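Local coordinates for ringhalexin (Hemachatus haemachatus, PDB 4ZQY), which inhibits the activation of coagulation factor X by factor VIIa, acting as an anticoagulant three-finger toxin that is also weakly and irreversibly neurotoxic, at residues A[15-20]-A[40-45]; A[21-26]-A[57-62]; A[26-31]-A[52-57]. All blocks are in the same frame, centred on the assembly; numbering follows the deposited sequence.

Interaction 1: A[15-20]-A[40-45]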
# COMPACT_ATOMS: atom_id res chain seq x y z
N GLU A 15 -0.98 -11.00 18.05
CA GLU A 15 -1.38 -10.17 19.17
C GLU A 15 -2.83 -9.75 19.09
O GLU A 15 -3.46 -9.82 18.03
CB GLU A 15 -0.49 -8.93 19.25
CG GLU A 15 -0.58 -8.01 18.05
CD GLU A 15 0.21 -6.73 18.26
OE1 GLU A 15 -0.10 -6.00 19.22
OE2 GLU A 15 1.16 -6.49 17.50
N ILE A 16 -3.39 -9.39 20.24
CA ILE A 16 -4.75 -8.86 20.30
C ILE A 16 -4.73 -7.33 20.44
O ILE A 16 -4.02 -6.77 21.28
CB ILE A 16 -5.56 -9.54 21.44
CG1 ILE A 16 -7.00 -9.02 21.47
CG2 ILE A 16 -4.84 -9.48 22.78
CD1 ILE A 16 -7.90 -9.87 22.31
N CYS A 17 -5.46 -6.64 19.58
CA CYS A 17 -5.43 -5.19 19.53
C CYS A 17 -6.16 -4.52 20.67
O CYS A 17 -7.19 -5.02 21.12
CB CYS A 17 -6.03 -4.70 18.21
SG CYS A 17 -5.06 -5.12 16.79
N PRO A 18 -5.62 -3.40 21.15
CA PRO A 18 -6.30 -2.57 22.16
C PRO A 18 -7.72 -2.22 21.72
O PRO A 18 -8.03 -2.31 20.53
CB PRO A 18 -5.45 -1.31 22.21
CG PRO A 18 -4.10 -1.72 21.76
CD PRO A 18 -4.23 -2.95 20.91
N GLU A 19 -8.55 -1.78 22.67
CA GLU A 19 -9.89 -1.30 22.34
C GLU A 19 -9.81 -0.15 21.36
O GLU A 19 -8.98 0.75 21.51
CB GLU A 19 -10.66 -0.86 23.59
CG GLU A 19 -11.04 -2.00 24.52
CD GLU A 19 -11.81 -1.52 25.73
OE1 GLU A 19 -13.06 -1.58 25.71
OE2 GLU A 19 -11.17 -1.10 26.71
N GLY A 20 -10.67 -0.19 20.35
CA GLY A 20 -10.77 0.88 19.37
C GLY A 20 -9.80 0.74 18.23
O GLY A 20 -9.96 1.37 17.19
N ARG A 40 5.16 -4.59 12.05
CA ARG A 40 3.74 -4.92 12.13
C ARG A 40 3.14 -4.56 13.47
O ARG A 40 3.85 -4.43 14.47
CB ARG A 40 3.52 -6.41 11.87
CG ARG A 40 3.84 -6.91 10.46
CD ARG A 40 3.51 -8.38 10.33
NE ARG A 40 3.84 -8.94 9.02
CZ ARG A 40 5.05 -9.35 8.67
NH1 ARG A 40 6.07 -9.21 9.52
NH2 ARG A 40 5.26 -9.86 7.46
N GLY A 41 1.83 -4.38 13.48
CA GLY A 41 1.12 -4.08 14.70
C GLY A 41 -0.32 -3.66 14.49
O GLY A 41 -0.86 -3.79 13.40
N CYS A 42 -0.94 -3.21 15.58
CA CYS A 42 -2.33 -2.76 15.58
C CYS A 42 -2.36 -1.25 15.41
O CYS A 42 -1.38 -0.57 15.67
CB CYS A 42 -3.03 -3.17 16.88
SG CYS A 42 -3.08 -4.95 17.17
N ALA A 43 -3.50 -0.72 14.98
CA ALA A 43 -3.67 0.71 14.77
C ALA A 43 -5.13 1.14 14.88
O ALA A 43 -6.04 0.37 14.54
CB ALA A 43 -3.11 1.11 13.42
N ALA A 44 -5.36 2.35 15.37
CA ALA A 44 -6.70 2.90 15.41
C ALA A 44 -7.01 3.55 14.06
O ALA A 44 -8.16 3.61 13.64
CB ALA A 44 -6.84 3.90 16.52
N THR A 45 -5.96 4.04 13.42
CA THR A 45 -6.03 4.63 12.08
C THR A 45 -4.81 4.20 11.28
O THR A 45 -3.73 4.02 11.86
CB THR A 45 -6.07 6.17 12.14
OG1 THR A 45 -4.83 6.65 12.66
CG2 THR A 45 -7.21 6.66 13.01

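Interaction 2: A[21-26]-A[57-62]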
# COMPACT_ATOMS: atom_id res chain seq x y z
N HIS A 21 -8.76 -0.07 18.43
CA HIS A 21 -7.80 -0.34 17.39
C HIS A 21 -8.30 -1.53 16.58
O HIS A 21 -8.29 -2.66 17.07
CB HIS A 21 -6.44 -0.64 18.00
CG HIS A 21 -5.84 0.54 18.70
ND1 HIS A 21 -6.37 1.07 19.86
CD2 HIS A 21 -4.73 1.26 18.43
CE1 HIS A 21 -5.63 2.09 20.25
NE2 HIS A 21 -4.62 2.22 19.41
N ASN A 22 -8.74 -1.28 15.35
CA ASN A 22 -9.34 -2.34 14.53
C ASN A 22 -8.61 -2.48 13.20
O ASN A 22 -9.03 -3.24 12.33
CB ASN A 22 -10.83 -2.07 14.29
CG ASN A 22 -11.66 -2.13 15.56
OD1 ASN A 22 -11.90 -3.21 16.11
ND2 ASN A 22 -12.11 -0.98 16.03
N TYR A 23 -7.49 -1.80 13.09
CA TYR A 23 -6.63 -1.90 11.92
C TYR A 23 -5.36 -2.66 12.24
O TYR A 23 -4.84 -2.57 13.35
CB TYR A 23 -6.26 -0.52 11.39
CG TYR A 23 -7.43 0.26 10.82
CD1 TYR A 23 -7.92 -0.01 9.55
CD2 TYR A 23 -8.02 1.28 11.56
CE1 TYR A 23 -8.98 0.71 9.04
CE2 TYR A 23 -9.07 2.00 11.06
CZ TYR A 23 -9.55 1.72 9.79
OH TYR A 23 -10.61 2.45 9.30
N CYS A 24 -4.89 -3.45 11.29
CA CYS A 24 -3.57 -4.05 11.37
C CYS A 24 -2.73 -3.34 10.32
O CYS A 24 -3.23 -3.02 9.25
CB CYS A 24 -3.60 -5.55 11.05
SG CYS A 24 -4.57 -6.61 12.12
N PHE A 25 -1.47 -3.06 10.63
CA PHE A 25 -0.64 -2.42 9.62
C PHE A 25 0.62 -3.23 9.39
O PHE A 25 0.99 -4.07 10.21
CB PHE A 25 -0.27 -0.99 10.01
CG PHE A 25 0.69 -0.90 11.14
CD1 PHE A 25 2.05 -0.94 10.90
CD2 PHE A 25 0.24 -0.78 12.44
CE1 PHE A 25 2.95 -0.87 11.93
CE2 PHE A 25 1.14 -0.71 13.47
CZ PHE A 25 2.49 -0.75 13.22
N LYS A 26 1.30 -2.95 8.28
CA LYS A 26 2.63 -3.48 8.02
C LYS A 26 3.53 -2.41 7.39
O LYS A 26 3.19 -1.83 6.37
CB LYS A 26 2.60 -4.71 7.12
CG LYS A 26 3.98 -5.31 6.98
CD LYS A 26 4.04 -6.58 6.17
CE LYS A 26 4.00 -6.28 4.68
NZ LYS A 26 4.30 -7.47 3.85
N CYS A 57 -2.22 -1.20 5.23
CA CYS A 57 -3.22 -1.04 6.27
C CYS A 57 -4.43 -1.87 5.88
O CYS A 57 -4.95 -1.74 4.78
CB CYS A 57 -3.57 0.45 6.42
SG CYS A 57 -4.55 0.87 7.85
N CYS A 58 -4.83 -2.79 6.76
CA CYS A 58 -5.96 -3.68 6.49
C CYS A 58 -6.78 -3.85 7.77
O CYS A 58 -6.35 -3.44 8.84
CB CYS A 58 -5.46 -5.03 5.96
SG CYS A 58 -4.33 -5.98 7.01
N ALA A 59 -7.96 -4.46 7.64
CA ALA A 59 -8.95 -4.47 8.73
C ALA A 59 -9.61 -5.84 8.90
O ALA A 59 -10.83 -5.94 9.02
CB ALA A 59 -10.00 -3.40 8.50
N ARG A 60 -8.80 -6.88 8.93
CA ARG A 60 -9.29 -8.22 9.22
C ARG A 60 -8.28 -8.92 10.13
O ARG A 60 -7.14 -8.50 10.24
CB ARG A 60 -9.49 -9.02 7.92
CG ARG A 60 -10.64 -8.55 7.03
CD ARG A 60 -10.80 -9.43 5.76
NE ARG A 60 -11.24 -10.81 6.01
CZ ARG A 60 -12.51 -11.21 6.05
NH1 ARG A 60 -13.50 -10.34 5.85
NH2 ARG A 60 -12.80 -12.48 6.28
N ASP A 61 -8.72 -9.98 10.80
CA ASP A 61 -7.85 -10.66 11.75
C ASP A 61 -6.63 -11.24 11.05
O ASP A 61 -6.77 -12.04 10.12
CB ASP A 61 -8.60 -11.76 12.50
CG ASP A 61 -9.54 -11.22 13.53
OD1 ASP A 61 -9.53 -10.00 13.77
OD2 ASP A 61 -10.28 -12.02 14.12
N LYS A 62 -5.44 -10.83 11.48
CA LYS A 62 -4.19 -11.44 11.03
C LYS A 62 -3.99 -11.22 9.54
O LYS A 62 -3.47 -12.08 8.84
CB LYS A 62 -4.14 -12.93 11.41
CG LYS A 62 -4.11 -13.14 12.91
CD LYS A 62 -4.17 -14.58 13.40
CE LYS A 62 -4.32 -15.63 12.33
NZ LYS A 62 -4.34 -16.97 13.01

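Interaction 3: A[26-31]-A[52-57]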
# COMPACT_ATOMS: atom_id res chain seq x y z
N LYS A 26 1.30 -2.95 8.28
CA LYS A 26 2.63 -3.48 8.02
C LYS A 26 3.53 -2.41 7.39
O LYS A 26 3.19 -1.83 6.37
CB LYS A 26 2.60 -4.71 7.12
CG LYS A 26 3.98 -5.31 6.98
CD LYS A 26 4.04 -6.58 6.17
CE LYS A 26 4.00 -6.28 4.68
NZ LYS A 26 4.30 -7.47 3.85
N LYS A 27 4.68 -2.18 8.00
CA LYS A 27 5.60 -1.15 7.54
C LYS A 27 6.90 -1.76 6.99
O LYS A 27 7.51 -2.61 7.63
CB LYS A 27 5.91 -0.20 8.71
CG LYS A 27 6.30 1.21 8.36
CD LYS A 27 6.43 2.10 9.62
CE LYS A 27 5.05 2.45 10.20
NZ LYS A 27 5.10 3.35 11.40
N PHE A 28 7.30 -1.36 5.79
CA PHE A 28 8.53 -1.89 5.19
C PHE A 28 9.19 -0.86 4.26
O PHE A 28 8.50 0.00 3.72
CB PHE A 28 8.24 -3.21 4.46
CG PHE A 28 7.19 -3.10 3.39
CD1 PHE A 28 5.84 -3.17 3.69
CD2 PHE A 28 7.57 -3.01 2.06
CE1 PHE A 28 4.89 -3.09 2.70
CE2 PHE A 28 6.62 -2.93 1.06
CZ PHE A 28 5.27 -2.97 1.38
N PRO A 29 10.52 -0.93 4.10
CA PRO A 29 11.23 0.11 3.34
C PRO A 29 11.06 -0.03 1.84
O PRO A 29 10.72 -1.13 1.40
CB PRO A 29 12.69 -0.12 3.73
CG PRO A 29 12.74 -1.57 4.07
CD PRO A 29 11.45 -1.88 4.73
N LYS A 30 11.38 1.01 1.06
CA LYS A 30 11.05 0.97 -0.36
C LYS A 30 12.11 0.44 -1.32
O LYS A 30 11.77 -0.28 -2.27
CB LYS A 30 10.69 2.40 -0.84
CG LYS A 30 9.22 2.82 -0.78
CD LYS A 30 8.94 4.26 -1.33
CE LYS A 30 8.94 4.43 -2.86
NZ LYS A 30 7.95 3.61 -3.61
N GLY A 31 13.38 0.73 -1.09
CA GLY A 31 14.39 0.13 -1.94
C GLY A 31 15.21 -1.02 -1.42
O GLY A 31 16.28 -1.30 -1.94
N GLN A 52 10.94 6.83 2.65
CA GLN A 52 11.18 5.64 1.84
C GLN A 52 10.53 4.46 2.51
O GLN A 52 11.19 3.45 2.77
CB GLN A 52 12.68 5.43 1.62
CG GLN A 52 13.38 6.37 0.69
CD GLN A 52 13.51 5.78 -0.70
OE1 GLN A 52 13.92 4.63 -0.87
NE2 GLN A 52 13.21 6.59 -1.70
N VAL A 53 9.23 4.57 2.76
CA VAL A 53 8.51 3.51 3.44
C VAL A 53 7.11 3.34 2.86
O VAL A 53 6.43 4.32 2.56
CB VAL A 53 8.38 3.84 4.96
CG1 VAL A 53 7.36 2.95 5.61
CG2 VAL A 53 9.73 3.74 5.68
N TYR A 54 6.68 2.09 2.69
CA TYR A 54 5.28 1.75 2.44
C TYR A 54 4.60 1.34 3.75
O TYR A 54 5.26 0.79 4.64
CB TYR A 54 5.13 0.59 1.45
CG TYR A 54 5.65 0.82 0.05
CD1 TYR A 54 4.94 1.60 -0.85
CD2 TYR A 54 6.79 0.17 -0.41
CE1 TYR A 54 5.40 1.79 -2.14
CE2 TYR A 54 7.24 0.34 -1.70
CZ TYR A 54 6.54 1.15 -2.57
OH TYR A 54 6.96 1.36 -3.86
N VAL A 55 3.29 1.61 3.90
CA VAL A 55 2.53 1.05 5.03
C VAL A 55 1.31 0.34 4.43
O VAL A 55 0.56 0.90 3.65
CB VAL A 55 2.12 2.09 6.13
CG1 VAL A 55 3.21 3.12 6.32
CG2 VAL A 55 0.81 2.76 5.84
N ASP A 56 1.18 -0.93 4.74
CA ASP A 56 -0.02 -1.65 4.40
C ASP A 56 -0.95 -1.39 5.55
O ASP A 56 -0.53 -1.30 6.69
CB ASP A 56 0.21 -3.16 4.26
CG ASP A 56 1.16 -3.50 3.14
OD1 ASP A 56 1.53 -2.59 2.38
OD2 ASP A 56 1.54 -4.69 3.01
N CYS A 57 -2.22 -1.20 5.23
CA CYS A 57 -3.22 -1.04 6.27
C CYS A 57 -4.43 -1.87 5.88
O CYS A 57 -4.95 -1.74 4.78
CB CYS A 57 -3.57 0.45 6.42
SG CYS A 57 -4.55 0.87 7.85

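Interaction 1: A[15-20]-A[40-45]
C17 and C42 point at each other and meet through their sulfurs: SG of C17 is bonded to SG of C42 at 2.0 Å, with a C-S-S-C torsion of -83°, close to a right angle. Both cysteines reach it in the same way, SG lying beside the backbone N and opposite the carbonyl carbon (chi1 -67° in C17, -60° in C42). E15 comes in next to the bridge. Its side chain extends beyond CG and brings the carboxylate over segment 40-45, OE1 3.8 Å from SG of C42 and OE2 3.7 Å from CA of the side-chain-free G41. OE2 finds its polar partner elsewhere, in a hydrogen bond with S5 OG. Beyond the bridge, the ring of P18 rests on C42, CD to CB 4.2 Å. The segments run in nearly the same direction, yet they form no beta bridge, and the covalent link holds them together. The disulfide belongs to the cystine-rich head of the three-finger fold. The end of strand 12-16, which pairs with strand 2-7, is tied through C17 just beyond it to strand 39-43, whose G41 and A43 hydrogen-bond to F25 and Y23 of strand 23-29. C3 of strand 2-7 packs against both cysteines.

Interaction 2: A[21-26]-A[57-62]
The carbonyl oxygen of C58 is approached by two consecutive residues of the 21-26 segment. C24 N donates a hydrogen bond to C58 O at 2.9 Å, with an N-H...O angle of 161°, and Y23 CA adds a C-H...O contact to C58 O at 3.5 Å. The Y23 ring turns its edge to the same oxygen. In return, C58 N donates to C24 O at 3.0 Å, a nearly straight bond, which makes C24 and C58 a hydrogen-bonded antiparallel pair. F25 and C57 follow as a non-hydrogen-bonded pair. The side chains sort to the two sides of the sheet. On one, C24 and C58 lie next to each other, CB of C24 being 4.1 Å from SG of C58, although each sulfur enters a different disulfide: C24 with C3, C58 with C63. SG of C24 also comes within 3.7 Å of R60 O as the chain curves away. On the other side, C57 carries SG anti to its amide nitrogen (chi1 -169°), which sets the sulfur 3.9 Å from CD1 of Y23. The sulfur-aromatic approach is oblique, 43° off the ring normal. A59 CB adds a second apolar touch at Y23 CD1, 4.1 Å away, while the C57 sulfur is bridged to C46. These three disulfides belong to the cystine-rich head of the three-finger fold. Strand 23-29 is the middle strand of its central three-stranded sheet, and N22 and Y23 together face A43 of strand 39-43 in a classic beta bulge. On the other flank, strand 53-58 pairs antiparallel with a strand of the second subunit through C57 and C58, and F10 of that subunit packs on Y23. Past the strand, K62 reaches back to the first finger in a salt bridge with E12.

Interaction 3: A[26-31]-A[52-57]
F28 turns its ring toward Y54 because CG sits between the backbone N and the carbonyl carbon (chi1 58°), while in Y54 CG stands beside the backbone N (chi1 -63°). The two side chains come together at a slant: Y54 CB lies over one face of the F28 ring, 3.9 Å from its centroid, and the rings themselves are inclined, neither stacked nor edge-to-face. D56 takes the rim of the same ring. Its OD1 is 3.4 Å from CE1 of F28, with the carboxylate plane turned 77° to the ring. OD1 is also hydrogen-bonded to T13 OG1 of the second subunit. K26 runs alongside D56, but NZ of K26 stops 4.0 Å from OD2 of D56, beyond a salt bridge, and hydrogen-bonds to R65 O. Just past the end of strand 23-29, K30 crosses Y54, its CG over the tyrosine face, 3.7 Å from the ring centroid; an apparent bond from its NZ to Y54 OH is implausibly short and remains doubtful. K26, F28, Y54 and D56 occupy one face of the antiparallel pairing between the second and third fingers of the three-finger fold. Reciprocal backbone bonds join K26 with D56 and F28 with Y54; D56 N reaches K26 O at 2.7 Å, in the plane of that carbonyl. A further bond, K30 N to Q52 O at 3.0 Å, is more bent, the donor well above the carbonyl plane. The non-hydrogen-bonded pairs K27-V55 and P29-V53 send their side chains to the opposite face. There CG of K27 meets CG1 of V53 at 3.4 Å, V55 packs on P49, and P29 lies against P36 and W37. Outward from the strand, V55, D56 and C57 pair antiparallel with a strand of the second subunit.

In the fold
From the N terminus the chain forms the two-stranded first finger, and the segment leaving it, 15-20, waits for 40-45 before interaction 1 closes the first of the three loops considered here. Inside that loop begins strand 23-29, whose partner 53-58 arrives only after 40-45 has passed. Interactions 2 and 3 therefore both cross interaction 1. Interaction 3 is nested within the loop closed by interaction 2, and the two share K26 and C57 and lie end to end along one strand pair, 2 in the disulfide-rich head and 3 farther along the fingers. Interaction 1 ties the first finger to the second; the other two join second to third, and both border the second subunit.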